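PDB 2W8X: Ion-channel modulator raklp from Rhipicephalus appendiculatus, which probably activates maxiK potassium channels of the host as a tick salivary protein with a highly modified Kunitz/BPTI fold. Local coordinates for residues A[39-44]-A[58-63]. Residues are numbered along the deposited sequence; the frame is centred on the assembly and turned at random.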
ATOM      1  N   ASN A  39      -5.302 -14.702 -10.073  1.00 14.48           N
ATOM      2  CA  ASN A  39      -5.482 -13.311 -10.511  1.00 13.63           C
ATOM      3  C   ASN A  39      -6.673 -12.665  -9.804  1.00 13.61           C
ATOM      4  O   ASN A  39      -7.532 -12.051 -10.446  1.00 13.38           O
ATOM      5  CB  ASN A  39      -5.637 -13.216 -12.034  1.00 14.10           C
ATOM      6  CG  ASN A  39      -5.728 -11.800 -12.544  1.00 12.82           C
ATOM      7  OD1 ASN A  39      -5.062 -10.885 -12.048  1.00 15.44           O
ATOM      8  ND2 ASN A  39      -6.542 -11.604 -13.587  1.00 15.78           N
ATOM      9  N   ARG A  40      -6.698 -12.774  -8.477  0.50 13.60           N
ATOM     10  CA  ARG A  40      -7.797 -12.242  -7.695  0.50 13.85           C
ATOM     11  C   ARG A  40      -7.297 -11.631  -6.397  0.50 12.40           C
ATOM     12  O   ARG A  40      -6.443 -12.198  -5.698  0.50 12.15           O
ATOM     13  CB  ARG A  40      -8.811 -13.329  -7.348  0.50 14.77           C
ATOM     14  CG  ARG A  40      -9.560 -13.933  -8.522  0.50 18.45           C
ATOM     15  CD  ARG A  40     -10.589 -12.962  -9.089  0.50 22.32           C
ATOM     16  NE  ARG A  40     -10.097 -12.133 -10.193  0.50 28.44           N
ATOM     17  CZ  ARG A  40      -9.914 -12.563 -11.444  0.50 30.64           C
ATOM     18  NH1 ARG A  40     -10.115 -13.828 -11.762  0.50 31.67           N
ATOM     19  NH2 ARG A  40      -9.478 -11.725 -12.364  0.50 32.21           N
ATOM     20  N   CYS A  41      -7.847 -10.467  -6.082  1.00 11.51           N
ATOM     21  CA  CYS A  41      -7.640  -9.831  -4.787  1.00 11.56           C
ATOM     22  C   CYS A  41      -8.582 -10.467  -3.779  1.00 11.46           C
ATOM     23  O   CYS A  41      -9.776 -10.690  -4.050  1.00 14.70           O
ATOM     24  CB  CYS A  41      -7.911  -8.348  -4.940  1.00 12.04           C
ATOM     25  SG  CYS A  41      -6.570  -7.558  -5.891  1.00 15.32           S
ATOM     26  N   GLU A  42      -8.028 -10.777  -2.624  1.00 10.87           N
ATOM     27  CA  GLU A  42      -8.741 -11.449  -1.554  1.00 10.82           C
ATOM     28  C   GLU A  42      -8.513 -10.749  -0.223  1.00  9.67           C
ATOM     29  O   GLU A  42      -7.611  -9.958  -0.062  1.00  9.65           O
ATOM     30  CB  GLU A  42      -8.311 -12.914  -1.468  1.00 12.15           C
ATOM     31  CG  GLU A  42      -8.476 -13.746  -2.749  1.00 15.01           C
ATOM     32  CD  GLU A  42      -9.930 -14.051  -3.147  1.00 22.04           C
ATOM     33  OE1 GLU A  42     -10.869 -13.669  -2.417  1.00 26.30           O
ATOM     34  OE2 GLU A  42     -10.155 -14.685  -4.214  1.00 26.46           O
ATOM     35  N   ARG A  43      -9.359 -11.070   0.747  1.00  9.32           N
ATOM     36  CA  ARG A  43      -9.314 -10.435   2.028  1.00  9.39           C
ATOM     37  C   ARG A  43      -8.146 -10.897   2.887  1.00  8.63           C
ATOM     38  O   ARG A  43      -7.751 -12.079   2.828  1.00  9.22           O
ATOM     39  CB  ARG A  43     -10.638 -10.669   2.750  1.00  9.35           C
ATOM     40  CG  ARG A  43     -11.796  -9.946   2.125  1.00 11.72           C
ATOM     41  CD  ARG A  43     -13.129 -10.388   2.696  1.00 13.58           C
ATOM     42  NE  ARG A  43     -14.224  -9.766   1.918  1.00 14.76           N
ATOM     43  CZ  ARG A  43     -14.914  -8.712   2.307  1.00 15.52           C
ATOM     44  NH1 ARG A  43     -14.665  -8.126   3.461  1.00 17.24           N
ATOM     45  NH2 ARG A  43     -15.903  -8.268   1.523  1.00 16.09           N
ATOM     46  N   GLY A  44      -7.681  -9.976   3.741  1.00  8.30           N
ATOM     47  CA  GLY A  44      -6.614 -10.189   4.708  1.00  7.03           C
ATOM     48  C   GLY A  44      -5.275  -9.769   4.151  1.00  7.14           C
ATOM     49  O   GLY A  44      -5.005  -9.870   2.943  1.00  8.43           O
ATOM     50  N   ALA A  58      -7.764  -0.740  -4.491  1.00 10.92           N
ATOM     51  CA  ALA A  58      -6.321  -0.523  -4.621  1.00 10.92           C
ATOM     52  C   ALA A  58      -5.647  -1.787  -5.163  1.00 11.24           C
ATOM     53  O   ALA A  58      -4.814  -1.721  -6.071  1.00 10.54           O
ATOM     54  CB  ALA A  58      -5.735  -0.145  -3.258  1.00 11.46           C
ATOM     55  N   CYS A  59      -6.016  -2.935  -4.597  1.00 10.88           N
ATOM     56  CA  CYS A  59      -5.464  -4.207  -5.021  1.00 10.31           C
ATOM     57  C   CYS A  59      -5.854  -4.533  -6.463  1.00 10.09           C
ATOM     58  O   CYS A  59      -5.021  -4.983  -7.283  1.00 10.53           O
ATOM     59  CB  CYS A  59      -5.884  -5.313  -4.026  1.00 10.91           C
ATOM     60  SG  CYS A  59      -5.226  -6.935  -4.440  1.00 13.34           S
ATOM     61  N   VAL A  60      -7.121  -4.299  -6.786  1.00  9.99           N
ATOM     62  CA  VAL A  60      -7.626  -4.582  -8.115  1.00 10.76           C
ATOM     63  C   VAL A  60      -6.850  -3.768  -9.150  1.00 10.24           C
ATOM     64  O   VAL A  60      -6.375  -4.313 -10.152  1.00 11.38           O
ATOM     65  CB  VAL A  60      -9.143  -4.373  -8.201  1.00 11.35           C
ATOM     66  CG1 VAL A  60      -9.584  -4.345  -9.670  1.00 13.28           C
ATOM     67  CG2 VAL A  60      -9.836  -5.474  -7.401  1.00 12.12           C
ATOM     68  N   MET A  61      -6.719  -2.473  -8.917  1.00 10.42           N
ATOM     69  CA  MET A  61      -5.983  -1.628  -9.836  1.00 11.11           C
ATOM     70  C   MET A  61      -4.514  -2.006  -9.962  1.00 10.60           C
ATOM     71  O   MET A  61      -4.011  -2.186 -11.079  1.00 11.52           O
ATOM     72  CB  MET A  61      -6.108  -0.154  -9.449  1.00 12.17           C
ATOM     73  CG  MET A  61      -5.310   0.793 -10.330  1.00 13.81           C
ATOM     74  SD  MET A  61      -5.683   0.704 -12.083  1.00 20.11           S
ATOM     75  CE  MET A  61      -7.389   1.143 -12.040  1.00 20.86           C
ATOM     76  N   ALA A  62      -3.813  -2.148  -8.845  1.00 10.71           N
ATOM     77  CA  ALA A  62      -2.391  -2.435  -8.917  1.00 10.92           C
ATOM     78  C   ALA A  62      -2.086  -3.798  -9.523  1.00  9.59           C
ATOM     79  O   ALA A  62      -1.068  -3.959 -10.211  1.00 11.66           O
ATOM     80  CB  ALA A  62      -1.744  -2.336  -7.540  1.00 11.17           C
ATOM     81  N   CYS A  63      -2.920  -4.793  -9.245  1.00  9.04           N
ATOM     82  CA  CYS A  63      -2.570  -6.174  -9.543  1.00  8.97           C
ATOM     83  C   CYS A  63      -3.451  -6.817 -10.598  1.00  9.36           C
ATOM     84  O   CYS A  63      -2.931  -7.364 -11.548  1.00 11.24           O
ATOM     85  CB  CYS A  63      -2.534  -7.026  -8.266  1.00  9.64           C
ATOM     86  SG  CYS A  63      -1.238  -6.482  -7.076  1.00 11.72           S
TER
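N39 opens the contact at its looser end: its OD1 stands 4.1 Å from the backbone O of C63, two acceptors that cannot bond each other, so this is proximity only. With CG anti to the backbone N, the amide reaches nearer the helix than its CB direction alone suggests, and OD1 is hydrogen-bonded to the hydroxyl of Y34 on the neighbouring strand. N39 and R40 both face N35, and N39 has left-handed backbone angles (phi/psi 52/51°), which fits a G1 beta bulge. At C41 the CB points toward the helix, and the junction becomes covalent: C41 SG lies 2.1 Å from C59 SG, with a torsion of -87° about the S–S bond, close to the relaxed right angle. Such a cystine, tying the beta hairpin 31-35/40-42 to the C-terminal helix 56-70, is characteristic of the Kunitz/BPTI fold. The CA atoms of C41 and C59 are 6.0 Å apart. C41 SG also packs against V60 CG2 at 4.2 Å; its 3.4 Å approach to V60 N is not a hydrogen bond. No hydrogen bond joins the segments directly; instead, C41 N donates to OE2 of E64, the residue after C63. Beyond C41, E42 pairs through its backbone with H33.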